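Local atomic coordinates of putative polyphosphate kinase 2 family protein (Arthrobacter aurescens, PDB entry 3RHF), a protein that probably acts as a polyphosphate kinase, transferring phosphate between inorganic polyphosphate and nucleotides. Residues A9-K14 with D54-E59; R162-I167 with F232-T237; L186-D191 with A219-Y224. One frame throughout, in Å; residues are numbered along the deposited sequence.

Contact 1 (A9-K14 with D54-E59); sequences AVEFAK and DARLAE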
ATOM      1  N   ALA A   9      15.663  13.857 -16.061  1.00 51.87           N
ATOM      2  CA  ALA A   9      14.311  13.478 -16.442  1.00 48.32           C
ATOM      3  C   ALA A   9      13.974  13.992 -17.828  1.00 45.10           C
ATOM      4  O   ALA A   9      13.880  15.187 -18.028  1.00 45.27           O
ATOM      5  CB  ALA A   9      13.294  13.987 -15.441  1.00 48.53           C
ATOM      6  N   VAL A  10      13.781  13.044 -18.749  1.00 41.57           N
ATOM      7  CA  VAL A  10      13.215  13.263 -20.047  1.00 38.52           C
ATOM      8  C   VAL A  10      11.732  12.910 -19.926  1.00 36.76           C
ATOM      9  O   VAL A  10      11.362  11.791 -19.578  1.00 35.95           O
ATOM     10  CB  VAL A  10      13.918  12.372 -21.111  1.00 39.28           C
ATOM     11  CG1 VAL A  10      13.309  12.616 -22.480  1.00 37.48           C
ATOM     12  CG2 VAL A  10      15.450  12.619 -21.152  1.00 37.43           C
ATOM     13  N   GLU A  11      10.892  13.900 -20.183  1.00 35.59           N
ATOM     14  CA  GLU A  11       9.454  13.787 -20.091  1.00 33.90           C
ATOM     15  C   GLU A  11       8.887  13.238 -21.369  1.00 33.01           C
ATOM     16  O   GLU A  11       9.549  13.218 -22.391  1.00 33.37           O
ATOM     17  CB  GLU A  11       8.838  15.170 -19.935  1.00 35.18           C
ATOM     18  CG  GLU A  11       9.344  16.022 -18.807  1.00 35.08           C
ATOM     19  CD  GLU A  11       8.900  15.539 -17.431  1.00 37.13           C
ATOM     20  OE1 GLU A  11       7.843  14.846 -17.308  1.00 34.07           O
ATOM     21  OE2 GLU A  11       9.634  15.872 -16.454  1.00 36.24           O
ATOM     22  N   PHE A  12       7.627  12.849 -21.335  1.00 32.30           N
ATOM     23  CA  PHE A  12       6.964  12.398 -22.533  1.00 31.92           C
ATOM     24  C   PHE A  12       6.919  13.530 -23.565  1.00 34.34           C
ATOM     25  O   PHE A  12       6.584  14.670 -23.221  1.00 35.24           O
ATOM     26  CB  PHE A  12       5.531  11.906 -22.203  1.00 31.62           C
ATOM     27  CG  PHE A  12       5.490  10.486 -21.771  1.00 26.33           C
ATOM     28  CD1 PHE A  12       5.215   9.493 -22.675  1.00 23.30           C
ATOM     29  CD2 PHE A  12       5.785  10.142 -20.466  1.00 22.22           C
ATOM     30  CE1 PHE A  12       5.214   8.158 -22.288  1.00 21.32           C
ATOM     31  CE2 PHE A  12       5.782   8.846 -20.078  1.00 21.17           C
ATOM     32  CZ  PHE A  12       5.502   7.828 -21.008  1.00 20.35           C
ATOM     33  N   ALA A  13       7.245  13.206 -24.817  1.00 35.93           N
ATOM     34  CA  ALA A  13       7.135  14.169 -25.920  1.00 39.71           C
ATOM     35  C   ALA A  13       5.686  14.286 -26.295  1.00 41.76           C
ATOM     36  O   ALA A  13       5.215  15.379 -26.536  1.00 45.82           O
ATOM     37  CB  ALA A  13       7.943  13.765 -27.144  1.00 40.46           C
ATOM     38  N   LYS A  14       4.974  13.174 -26.375  1.00 41.04           N
ATOM     39  CA  LYS A  14       3.537  13.248 -26.551  1.00 42.66           C
ATOM     40  C   LYS A  14       2.854  12.462 -25.410  1.00 40.47           C
ATOM     41  O   LYS A  14       3.365  11.425 -24.943  1.00 39.02           O
ATOM     42  CB  LYS A  14       3.103  12.788 -27.977  1.00 44.98           C
ATOM     43  N   ASP A  54       7.021   9.790  -9.237  1.00 24.30           N
ATOM     44  CA  ASP A  54       6.620   9.317  -7.921  1.00 25.71           C
ATOM     45  C   ASP A  54       6.293  10.498  -7.004  1.00 26.04           C
ATOM     46  O   ASP A  54       5.299  10.459  -6.314  1.00 25.52           O
ATOM     47  CB  ASP A  54       7.727   8.475  -7.255  1.00 26.01           C
ATOM     48  CG  ASP A  54       7.987   7.143  -7.961  1.00 30.11           C
ATOM     49  OD1 ASP A  54       7.231   6.794  -8.899  1.00 33.20           O
ATOM     50  OD2 ASP A  54       8.979   6.438  -7.603  1.00 35.87           O
ATOM     51  N   ALA A  55       7.195  11.488  -6.959  1.00 26.49           N
ATOM     52  CA  ALA A  55       7.010  12.696  -6.184  1.00 27.58           C
ATOM     53  C   ALA A  55       5.803  13.457  -6.685  1.00 27.74           C
ATOM     54  O   ALA A  55       4.975  13.916  -5.886  1.00 29.49           O
ATOM     55  CB  ALA A  55       8.241  13.581  -6.242  1.00 27.91           C
ATOM     56  N   ARG A  56       5.667  13.589  -7.995  1.00 28.80           N
ATOM     57  CA  ARG A  56       4.481  14.247  -8.534  1.00 28.17           C
ATOM     58  C   ARG A  56       3.153  13.561  -8.139  1.00 27.27           C
ATOM     59  O   ARG A  56       2.177  14.244  -7.777  1.00 26.36           O
ATOM     60  CB  ARG A  56       4.567  14.319 -10.037  1.00 28.30           C
ATOM     61  CG  ARG A  56       5.687  15.219 -10.536  1.00 32.60           C
ATOM     62  CD  ARG A  56       5.731  15.135 -12.039  1.00 36.17           C
ATOM     63  NE  ARG A  56       7.014  15.561 -12.528  1.00 41.58           N
ATOM     64  CZ  ARG A  56       7.468  15.373 -13.760  1.00 42.28           C
ATOM     65  NH1 ARG A  56       6.728  14.769 -14.686  1.00 40.23           N
ATOM     66  NH2 ARG A  56       8.677  15.821 -14.060  1.00 44.61           N
ATOM     67  N   LEU A  57       3.126  12.222  -8.249  1.00 25.72           N
ATOM     68  CA  LEU A  57       1.967  11.428  -7.924  1.00 24.94           C
ATOM     69  C   LEU A  57       1.639  11.550  -6.423  1.00 24.91           C
ATOM     70  O   LEU A  57       0.496  11.749  -6.077  1.00 23.55           O
ATOM     71  CB  LEU A  57       2.207   9.977  -8.324  1.00 24.51           C
ATOM     72  CG  LEU A  57       1.039   8.982  -8.271  1.00 27.08           C
ATOM     73  CD1 LEU A  57      -0.054   9.404  -9.202  1.00 29.21           C
ATOM     74  CD2 LEU A  57       1.442   7.499  -8.636  1.00 27.15           C
ATOM     75  N   ALA A  58       2.653  11.477  -5.557  1.00 25.09           N
ATOM     76  CA  ALA A  58       2.454  11.656  -4.110  1.00 25.90           C
ATOM     77  C   ALA A  58       1.772  13.011  -3.819  1.00 25.97           C
ATOM     78  O   ALA A  58       0.824  13.092  -3.081  1.00 25.31           O
ATOM     79  CB  ALA A  58       3.768  11.529  -3.352  1.00 25.47           C
ATOM     80  N   GLU A  59       2.228  14.070  -4.450  1.00 27.51           N
ATOM     81  CA  GLU A  59       1.602  15.355  -4.242  1.00 28.98           C
ATOM     82  C   GLU A  59       0.179  15.334  -4.759  1.00 27.23           C
ATOM     83  O   GLU A  59      -0.715  15.767  -4.084  1.00 26.78           O
ATOM     84  CB  GLU A  59       2.398  16.498  -4.865  1.00 30.75           C
ATOM     85  CG  GLU A  59       1.646  17.818  -4.842  1.00 36.76           C
ATOM     86  CD  GLU A  59       2.505  19.084  -5.083  1.00 47.04           C
ATOM     87  OE1 GLU A  59       3.670  18.994  -5.556  1.00 54.26           O
ATOM     88  OE2 GLU A  59       1.995  20.206  -4.794  1.00 55.32           O
TER
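Glu11, in the irregular N-terminal segment, and Arg56, on helix 43-69, make this contact between them through a two-pronged salt bridge. The guanidinium comes end-on: NH1 of Arg56 donates to OE1 of Glu11 at 2.9 Å, while NH2 of Arg56 reaches OE2 of Glu11 at 2.6 Å. Both N-H groups aim almost straight at their acceptors (166°), and each oxygen is met on its syn side. Carboxylate and guanidinium planes differ by 24°, close to coplanar, so two bonds fix the rotation of both groups.

The aliphatic parts allow this meeting. The two side chains come from opposite directions, Arg56 extended from CG to NE and Glu11 folded at chi2 (-71°), which carries its carboxylate toward the helix. A long arginine suits the place because the nearest CA atoms, those of Glu11 and Arg56, are 12.6 Å apart. Leu49, two turns earlier on the same helix, touches both side chains as well as Phe12.

The arrangement is the end-on, bidentate arginine-carboxylate pair, here a surface clasp that fastens the N-terminal arm to helix 43-69 of the α/β/α sandwich.

Contact 2 (R162-I167 with F232-T237); sequences RRYAAI and FEKTST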
ATOM      1  N   ARG A 162     -24.634  -8.461 -23.459  1.00 47.91           N
ATOM      2  CA  ARG A 162     -25.239  -7.745 -22.356  1.00 47.39           C
ATOM      3  C   ARG A 162     -24.172  -7.281 -21.356  1.00 44.03           C
ATOM      4  O   ARG A 162     -24.295  -6.225 -20.740  1.00 43.29           O
ATOM      5  CB  ARG A 162     -26.367  -8.543 -21.650  1.00 49.11           C
ATOM      6  CG  ARG A 162     -25.936  -9.338 -20.373  1.00 52.34           C
ATOM      7  CD  ARG A 162     -27.106  -9.720 -19.405  1.00 58.03           C
ATOM      8  NE  ARG A 162     -27.065  -8.915 -18.174  1.00 61.01           N
ATOM      9  CZ  ARG A 162     -26.228  -9.104 -17.149  1.00 60.84           C
ATOM     10  NH1 ARG A 162     -26.297  -8.276 -16.112  1.00 62.31           N
ATOM     11  NH2 ARG A 162     -25.326 -10.093 -17.148  1.00 59.89           N
ATOM     12  N   ARG A 163     -23.120  -8.058 -21.199  1.00 41.88           N
ATOM     13  CA  ARG A 163     -22.072  -7.683 -20.277  1.00 39.72           C
ATOM     14  C   ARG A 163     -21.313  -6.461 -20.726  1.00 38.24           C
ATOM     15  O   ARG A 163     -20.993  -5.596 -19.922  1.00 37.61           O
ATOM     16  CB  ARG A 163     -21.141  -8.815 -20.092  1.00 39.14           C
ATOM     17  CG  ARG A 163     -21.766  -9.823 -19.244  1.00 39.71           C
ATOM     18  CD  ARG A 163     -20.785 -10.877 -18.995  1.00 40.16           C
ATOM     19  NE  ARG A 163     -21.399 -11.958 -18.271  1.00 42.28           N
ATOM     20  CZ  ARG A 163     -20.744 -13.029 -17.861  1.00 42.35           C
ATOM     21  NH1 ARG A 163     -19.454 -13.147 -18.109  1.00 40.34           N
ATOM     22  NH2 ARG A 163     -21.388 -13.973 -17.190  1.00 43.69           N
ATOM     23  N   TYR A 164     -21.068  -6.370 -22.017  1.00 37.68           N
ATOM     24  CA  TYR A 164     -20.437  -5.198 -22.569  1.00 36.86           C
ATOM     25  C   TYR A 164     -21.272  -3.957 -22.279  1.00 36.84           C
ATOM     26  O   TYR A 164     -20.724  -2.900 -21.903  1.00 36.77           O
ATOM     27  CB  TYR A 164     -20.274  -5.330 -24.082  1.00 37.05           C
ATOM     28  CG  TYR A 164     -19.306  -6.373 -24.520  1.00 35.72           C
ATOM     29  CD1 TYR A 164     -18.072  -6.540 -23.881  1.00 36.91           C
ATOM     30  CD2 TYR A 164     -19.588  -7.172 -25.601  1.00 35.63           C
ATOM     31  CE1 TYR A 164     -17.167  -7.520 -24.330  1.00 38.33           C
ATOM     32  CE2 TYR A 164     -18.714  -8.139 -26.052  1.00 36.36           C
ATOM     33  CZ  TYR A 164     -17.523  -8.317 -25.432  1.00 37.29           C
ATOM     34  OH  TYR A 164     -16.683  -9.270 -25.903  1.00 41.03           O
ATOM     35  N   ALA A 165     -22.579  -4.069 -22.491  1.00 36.27           N
ATOM     36  CA  ALA A 165     -23.462  -2.939 -22.278  1.00 36.30           C
ATOM     37  C   ALA A 165     -23.538  -2.624 -20.785  1.00 34.46           C
ATOM     38  O   ALA A 165     -23.592  -1.461 -20.423  1.00 34.24           O
ATOM     39  CB  ALA A 165     -24.867  -3.164 -22.891  1.00 36.89           C
ATOM     40  N   ALA A 166     -23.498  -3.635 -19.923  1.00 32.88           N
ATOM     41  CA  ALA A 166     -23.562  -3.368 -18.474  1.00 31.49           C
ATOM     42  C   ALA A 166     -22.314  -2.613 -17.953  1.00 30.31           C
ATOM     43  O   ALA A 166     -22.409  -1.652 -17.154  1.00 29.45           O
ATOM     44  CB  ALA A 166     -23.772  -4.647 -17.714  1.00 31.29           C
ATOM     45  N   ILE A 167     -21.150  -3.054 -18.432  1.00 29.20           N
ATOM     46  CA  ILE A 167     -19.880  -2.443 -18.123  1.00 27.88           C
ATOM     47  C   ILE A 167     -19.946  -0.955 -18.490  1.00 27.83           C
ATOM     48  O   ILE A 167     -19.701  -0.096 -17.668  1.00 27.96           O
ATOM     49  CB  ILE A 167     -18.725  -3.208 -18.852  1.00 27.68           C
ATOM     50  CG1 ILE A 167     -18.448  -4.546 -18.157  1.00 27.31           C
ATOM     51  CG2 ILE A 167     -17.489  -2.437 -18.869  1.00 25.31           C
ATOM     52  CD1 ILE A 167     -17.638  -5.548 -18.983  1.00 24.03           C
ATOM     53  N   PHE A 232     -12.345  -4.089 -26.458  1.00 38.66           N
ATOM     54  CA  PHE A 232     -12.006  -2.680 -26.731  1.00 39.97           C
ATOM     55  C   PHE A 232     -12.946  -2.044 -27.749  1.00 42.21           C
ATOM     56  O   PHE A 232     -13.275  -0.876 -27.608  1.00 43.34           O
ATOM     57  CB  PHE A 232     -10.568  -2.435 -27.243  1.00 39.70           C
ATOM     58  CG  PHE A 232      -9.462  -2.998 -26.375  1.00 37.34           C
ATOM     59  CD1 PHE A 232      -9.557  -3.030 -25.015  1.00 35.90           C
ATOM     60  CD2 PHE A 232      -8.313  -3.480 -26.965  1.00 37.12           C
ATOM     61  CE1 PHE A 232      -8.540  -3.557 -24.260  1.00 35.00           C
ATOM     62  CE2 PHE A 232      -7.311  -4.003 -26.229  1.00 36.82           C
ATOM     63  CZ  PHE A 232      -7.439  -4.053 -24.856  1.00 36.10           C
ATOM     64  N   GLU A 233     -13.371  -2.768 -28.777  1.00 44.27           N
ATOM     65  CA  GLU A 233     -14.336  -2.193 -29.723  1.00 46.11           C
ATOM     66  C   GLU A 233     -15.623  -1.907 -28.992  1.00 45.17           C
ATOM     67  O   GLU A 233     -16.329  -1.000 -29.339  1.00 45.27           O
ATOM     68  CB  GLU A 233     -14.647  -3.140 -30.908  1.00 47.79           C
ATOM     69  CG  GLU A 233     -13.494  -3.256 -31.968  1.00 53.55           C
ATOM     70  CD  GLU A 233     -13.720  -4.381 -33.029  1.00 59.63           C
ATOM     71  OE1 GLU A 233     -14.929  -4.707 -33.236  1.00 63.83           O
ATOM     72  OE2 GLU A 233     -12.711  -4.908 -33.623  1.00 57.90           O
ATOM     73  N   LYS A 234     -15.946  -2.717 -27.995  1.00 44.57           N
ATOM     74  CA  LYS A 234     -17.243  -2.618 -27.331  1.00 44.45           C
ATOM     75  C   LYS A 234     -17.255  -1.590 -26.200  1.00 43.30           C
ATOM     76  O   LYS A 234     -18.287  -0.970 -25.996  1.00 43.26           O
ATOM     77  CB  LYS A 234     -17.673  -3.992 -26.793  1.00 44.74           C
ATOM     78  CG  LYS A 234     -17.812  -5.106 -27.887  1.00 46.77           C
ATOM     79  CD  LYS A 234     -19.237  -5.184 -28.477  1.00 49.12           C
ATOM     80  CE  LYS A 234     -19.320  -5.975 -29.782  1.00 49.39           C
ATOM     81  NZ  LYS A 234     -20.346  -5.340 -30.663  1.00 51.07           N
ATOM     82  N   THR A 235     -16.117  -1.398 -25.499  1.00 41.68           N
ATOM     83  CA  THR A 235     -16.088  -0.703 -24.196  1.00 40.20           C
ATOM     84  C   THR A 235     -15.107   0.463 -24.048  1.00 39.35           C
ATOM     85  O   THR A 235     -15.020   1.056 -22.955  1.00 38.67           O
ATOM     86  CB  THR A 235     -15.817  -1.688 -23.035  1.00 40.04           C
ATOM     87  OG1 THR A 235     -14.492  -2.249 -23.143  1.00 39.24           O
ATOM     88  CG2 THR A 235     -16.843  -2.796 -23.031  1.00 39.89           C
ATOM     89  N   SER A 236     -14.395   0.810 -25.127  1.00 38.19           N
ATOM     90  CA  SER A 236     -13.589   2.010 -25.140  1.00 36.68           C
ATOM     91  C   SER A 236     -14.436   3.233 -25.540  1.00 36.59           C
ATOM     92  O   SER A 236     -14.694   3.476 -26.713  1.00 36.21           O
ATOM     93  CB  SER A 236     -12.408   1.853 -26.076  1.00 37.28           C
ATOM     94  OG  SER A 236     -11.652   3.057 -26.177  1.00 36.07           O
ATOM     95  N   THR A 237     -14.818   4.035 -24.546  1.00 35.69           N
ATOM     96  CA  THR A 237     -15.681   5.172 -24.762  1.00 35.37           C
ATOM     97  C   THR A 237     -14.996   6.522 -24.527  1.00 35.40           C
ATOM     98  O   THR A 237     -13.891   6.593 -24.007  1.00 35.48           O
ATOM     99  CB  THR A 237     -16.897   5.037 -23.880  1.00 35.07           C
ATOM    100  OG1 THR A 237     -16.505   5.125 -22.501  1.00 35.63           O
ATOM    101  CG2 THR A 237     -17.581   3.694 -24.143  1.00 33.32           C
TER
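The hydroxyl of Thr235 is held by two groups, Ala231 O one turn back in its own helix and Trp242 NE1 at the start of the last strand. With chi1 at 66°, OG1 sits between the backbone N and the carbonyl carbon, leaving the methyl CG2 to face helix 157-176. There CG2 of Thr235 lies 4.0 Å from CD1 of Tyr164 and 4.2 Å from CG2 of Ile167, the threonine and tyrosine side chains crossing at about a right angle.

Lys234 supplies the closest approaches. Its CG stands over one face of the Tyr164 ring, 3.7 Å from the centroid and 18° off the normal, in a CH-pi contact displaced toward the rim. A bend at chi2 (-91°) carries the next methylene out past the rim, where CD of Lys234 lies 3.5 Å from CD2 of Tyr164. Beside these side chains, Lys234 O accepts a bond from Asn168 ND2, a polar tie between the same two helices.

Each residue type therefore serves two environments: threonine buries its hydroxyl with partners while offering a methyl, and lysine lays its methylenes on an aromatic face near the surface. Dispersion and CH-pi attraction, rather than charge, join these side chains.

Contact 3 (L186-D191 with A219-Y224); sequences LNISKD and AYWDDY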
ATOM      1  N   LEU A 186      -1.896  -3.854 -20.368  1.00 28.31           N
ATOM      2  CA  LEU A 186      -0.474  -4.083 -20.594  1.00 28.42           C
ATOM      3  C   LEU A 186      -0.273  -5.190 -21.621  1.00 29.04           C
ATOM      4  O   LEU A 186      -0.608  -6.331 -21.362  1.00 30.50           O
ATOM      5  CB  LEU A 186       0.236  -4.494 -19.288  1.00 27.65           C
ATOM      6  CG  LEU A 186       0.086  -3.569 -18.112  1.00 26.06           C
ATOM      7  CD1 LEU A 186       0.787  -4.240 -16.977  1.00 27.08           C
ATOM      8  CD2 LEU A 186       0.659  -2.204 -18.453  1.00 26.09           C
ATOM      9  N   ASN A 187       0.322  -4.855 -22.754  1.00 29.71           N
ATOM     10  CA  ASN A 187       0.389  -5.752 -23.893  1.00 30.82           C
ATOM     11  C   ASN A 187       1.839  -6.286 -24.078  1.00 31.26           C
ATOM     12  O   ASN A 187       2.800  -5.542 -24.358  1.00 30.72           O
ATOM     13  CB  ASN A 187      -0.111  -4.970 -25.100  1.00 31.86           C
ATOM     14  CG  ASN A 187      -0.210  -5.786 -26.357  1.00 34.74           C
ATOM     15  OD1 ASN A 187      -0.762  -6.895 -26.383  1.00 38.07           O
ATOM     16  ND2 ASN A 187       0.239  -5.200 -27.439  1.00 36.75           N
ATOM     17  N   ILE A 188       2.006  -7.577 -23.875  1.00 31.22           N
ATOM     18  CA  ILE A 188       3.279  -8.208 -24.205  1.00 31.77           C
ATOM     19  C   ILE A 188       3.046  -9.183 -25.325  1.00 32.76           C
ATOM     20  O   ILE A 188       1.918  -9.669 -25.518  1.00 32.91           O
ATOM     21  CB  ILE A 188       3.949  -8.900 -23.005  1.00 31.27           C
ATOM     22  CG1 ILE A 188       3.063 -10.033 -22.438  1.00 31.24           C
ATOM     23  CG2 ILE A 188       4.315  -7.827 -21.944  1.00 28.89           C
ATOM     24  CD1 ILE A 188       3.667 -10.781 -21.250  1.00 30.23           C
ATOM     25  N   SER A 189       4.109  -9.435 -26.079  1.00 33.34           N
ATOM     26  CA  SER A 189       4.080 -10.410 -27.169  1.00 34.65           C
ATOM     27  C   SER A 189       4.056 -11.827 -26.618  1.00 34.66           C
ATOM     28  O   SER A 189       4.538 -12.080 -25.508  1.00 33.26           O
ATOM     29  CB  SER A 189       5.291 -10.239 -28.065  1.00 35.21           C
ATOM     30  OG  SER A 189       6.450 -10.655 -27.391  1.00 35.49           O
ATOM     31  N   LYS A 190       3.465 -12.755 -27.379  1.00 36.78           N
ATOM     32  CA  LYS A 190       3.495 -14.200 -27.003  1.00 37.44           C
ATOM     33  C   LYS A 190       4.920 -14.702 -26.703  1.00 36.72           C
ATOM     34  O   LYS A 190       5.111 -15.489 -25.786  1.00 35.98           O
ATOM     35  CB  LYS A 190       2.812 -15.094 -28.050  1.00 39.21           C
ATOM     36  CG  LYS A 190       2.416 -16.519 -27.529  1.00 39.48           C
ATOM     37  CD  LYS A 190       2.043 -17.467 -28.671  1.00 41.87           C
ATOM     38  CE  LYS A 190       1.468 -18.825 -28.168  1.00 43.11           C
ATOM     39  NZ  LYS A 190       0.915 -19.758 -29.237  1.00 41.12           N
ATOM     40  N   ASP A 191       5.931 -14.195 -27.394  1.00 37.18           N
ATOM     41  CA  ASP A 191       7.304 -14.613 -27.064  1.00 38.13           C
ATOM     42  C   ASP A 191       7.869 -14.052 -25.774  1.00 36.88           C
ATOM     43  O   ASP A 191       8.580 -14.755 -25.048  1.00 36.74           O
ATOM     44  CB  ASP A 191       8.257 -14.254 -28.196  1.00 40.29           C
ATOM     45  CG  ASP A 191       8.106 -15.159 -29.382  1.00 44.11           C
ATOM     46  OD1 ASP A 191       7.577 -16.314 -29.183  1.00 45.30           O
ATOM     47  OD2 ASP A 191       8.512 -14.681 -30.485  1.00 48.98           O
ATOM     48  N   ALA A 219      -1.777 -21.946 -24.959  1.00 51.05           N
ATOM     49  CA  ALA A 219      -2.511 -22.629 -26.001  1.00 50.93           C
ATOM     50  C   ALA A 219      -3.692 -21.754 -26.463  1.00 50.55           C
ATOM     51  O   ALA A 219      -4.079 -21.804 -27.622  1.00 50.60           O
ATOM     52  CB  ALA A 219      -2.976 -23.997 -25.498  1.00 51.26           C
ATOM     53  N   TYR A 220      -4.220 -20.909 -25.575  1.00 49.20           N
ATOM     54  CA  TYR A 220      -5.334 -20.060 -25.926  1.00 48.67           C
ATOM     55  C   TYR A 220      -4.959 -18.617 -26.230  1.00 46.85           C
ATOM     56  O   TYR A 220      -5.830 -17.751 -26.341  1.00 46.44           O
ATOM     57  CB  TYR A 220      -6.393 -20.132 -24.835  1.00 49.18           C
ATOM     58  CG  TYR A 220      -6.991 -21.514 -24.672  1.00 52.37           C
ATOM     59  CD1 TYR A 220      -8.092 -21.918 -25.417  1.00 56.46           C
ATOM     60  CD2 TYR A 220      -6.447 -22.418 -23.774  1.00 55.27           C
ATOM     61  CE1 TYR A 220      -8.636 -23.214 -25.257  1.00 58.99           C
ATOM     62  CE2 TYR A 220      -6.971 -23.702 -23.610  1.00 57.32           C
ATOM     63  CZ  TYR A 220      -8.058 -24.093 -24.351  1.00 58.65           C
ATOM     64  OH  TYR A 220      -8.549 -25.355 -24.175  1.00 59.56           O
ATOM     65  N   TRP A 221      -3.686 -18.367 -26.475  1.00 45.37           N
ATOM     66  CA  TRP A 221      -3.208 -16.999 -26.609  1.00 44.59           C
ATOM     67  C   TRP A 221      -3.945 -16.123 -27.636  1.00 45.18           C
ATOM     68  O   TRP A 221      -4.206 -14.946 -27.374  1.00 44.79           O
ATOM     69  CB  TRP A 221      -1.694 -16.957 -26.885  1.00 44.18           C
ATOM     70  CG  TRP A 221      -1.145 -15.545 -26.934  1.00 41.09           C
ATOM     71  CD1 TRP A 221      -1.208 -14.694 -27.980  1.00 40.12           C
ATOM     72  CD2 TRP A 221      -0.488 -14.834 -25.885  1.00 36.10           C
ATOM     73  NE1 TRP A 221      -0.605 -13.505 -27.672  1.00 37.76           N
ATOM     74  CE2 TRP A 221      -0.164 -13.561 -26.387  1.00 35.24           C
ATOM     75  CE3 TRP A 221      -0.135 -15.156 -24.573  1.00 35.99           C
ATOM     76  CZ2 TRP A 221       0.506 -12.611 -25.645  1.00 35.72           C
ATOM     77  CZ3 TRP A 221       0.515 -14.212 -23.818  1.00 34.91           C
ATOM     78  CH2 TRP A 221       0.826 -12.939 -24.354  1.00 35.38           C
ATOM     79  N   ASP A 222      -4.244 -16.652 -28.815  1.00 45.97           N
ATOM     80  CA  ASP A 222      -4.809 -15.789 -29.846  1.00 46.30           C
ATOM     81  C   ASP A 222      -6.280 -15.534 -29.558  1.00 45.13           C
ATOM     82  O   ASP A 222      -6.782 -14.500 -29.962  1.00 45.02           O
ATOM     83  CB  ASP A 222      -4.607 -16.367 -31.260  1.00 47.61           C
ATOM     84  CG  ASP A 222      -3.119 -16.415 -31.680  1.00 50.61           C
ATOM     85  OD1 ASP A 222      -2.402 -15.367 -31.609  1.00 50.45           O
ATOM     86  OD2 ASP A 222      -2.681 -17.514 -32.093  1.00 52.75           O
ATOM     87  N   ASP A 223      -6.952 -16.473 -28.880  1.00 44.30           N
ATOM     88  CA  ASP A 223      -8.353 -16.306 -28.464  1.00 44.08           C
ATOM     89  C   ASP A 223      -8.433 -15.110 -27.462  1.00 43.15           C
ATOM     90  O   ASP A 223      -9.258 -14.181 -27.620  1.00 42.94           O
ATOM     91  CB  ASP A 223      -8.914 -17.592 -27.809  1.00 44.46           C
ATOM     92  CG  ASP A 223      -9.025 -18.817 -28.788  1.00 47.16           C
ATOM     93  OD1 ASP A 223      -9.569 -18.651 -29.906  1.00 49.80           O
ATOM     94  OD2 ASP A 223      -8.596 -19.959 -28.419  1.00 46.85           O
ATOM     95  N   TYR A 224      -7.526 -15.108 -26.474  1.00 42.00           N
ATOM     96  CA  TYR A 224      -7.376 -13.974 -25.582  1.00 40.32           C
ATOM     97  C   TYR A 224      -7.110 -12.682 -26.308  1.00 39.82           C
ATOM     98  O   TYR A 224      -7.738 -11.715 -26.001  1.00 39.41           O
ATOM     99  CB  TYR A 224      -6.280 -14.212 -24.567  1.00 39.97           C
ATOM    100  CG  TYR A 224      -6.680 -15.023 -23.360  1.00 39.32           C
ATOM    101  CD1 TYR A 224      -7.423 -14.465 -22.312  1.00 38.26           C
ATOM    102  CD2 TYR A 224      -6.285 -16.341 -23.241  1.00 37.96           C
ATOM    103  CE1 TYR A 224      -7.780 -15.240 -21.179  1.00 37.61           C
ATOM    104  CE2 TYR A 224      -6.621 -17.093 -22.137  1.00 38.23           C
ATOM    105  CZ  TYR A 224      -7.357 -16.553 -21.109  1.00 36.82           C
ATOM    106  OH  TYR A 224      -7.630 -17.367 -20.032  1.00 37.51           O
TER
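In this P-loop NTPase-type α/β/α sandwich, strand 179-187 passes through Ile188 and Ser189 into helix 190-202, and Trp221, at the start of helix 221-235, packs against that junction and Lys190, the helix's first residue. Chi1 of Trp221 (-176°) holds the indole anti to the backbone N and sends it out from its helix toward the junction.

One face of the indole carries Lys190. CB of Lys190 lies 3.8 Å from the centroid of the five-membered ring and 11° off its normal, a CH-pi contact over that ring, displaced from the middle of the indole. The chain then runs on, extended, back along the tryptophan in the opposite sense: CG of Lys190 is 3.7 Å from CD2 of Trp221, and CE of Lys190 is 3.9 Å from CB of Trp221. Lysine suits this spot, since its methylenes can line an aromatic face while the ammonium extends past the indole.

The far edge of the indole meets the backbone. Ile188 O lies near the ring plane, 3.3 Å from CZ2 of Trp221, and CG1 of Ile188 touches CH2 of Trp221 at 4.1 Å. Ser189 is the N-cap of helix 190-202; its OG binds Glu192 N. Ile188 also touches Thr85 and Ala86, in the loop after strand 75-82 where this fold places its phosphate-binding P-loop. At the lysine's outer end, Lys190 NZ stops 5.1 Å from Asp222 OD2, near an opposite charge but without contact.

Contacts 2 and 3 share helix 221-235, contact 3 using its first turn and contact 2 its last; their centres are about 21 Å apart. Contact 3 ties the helix to the junction between strand 179-187 and helix 190-202, contact 2 to helix 157-176, which precedes that strand, and along the chain contact 3 is nested within the loop closed by contact 2. Both lay lysine methylenes over an aromatic face, contact 2 in a largely buried helix-helix interface, contact 3 at a partly buried junction. Contact 1 lies at the surface, across the chain's centre from contact 2, and joins a loop to a helix purely through paired charges.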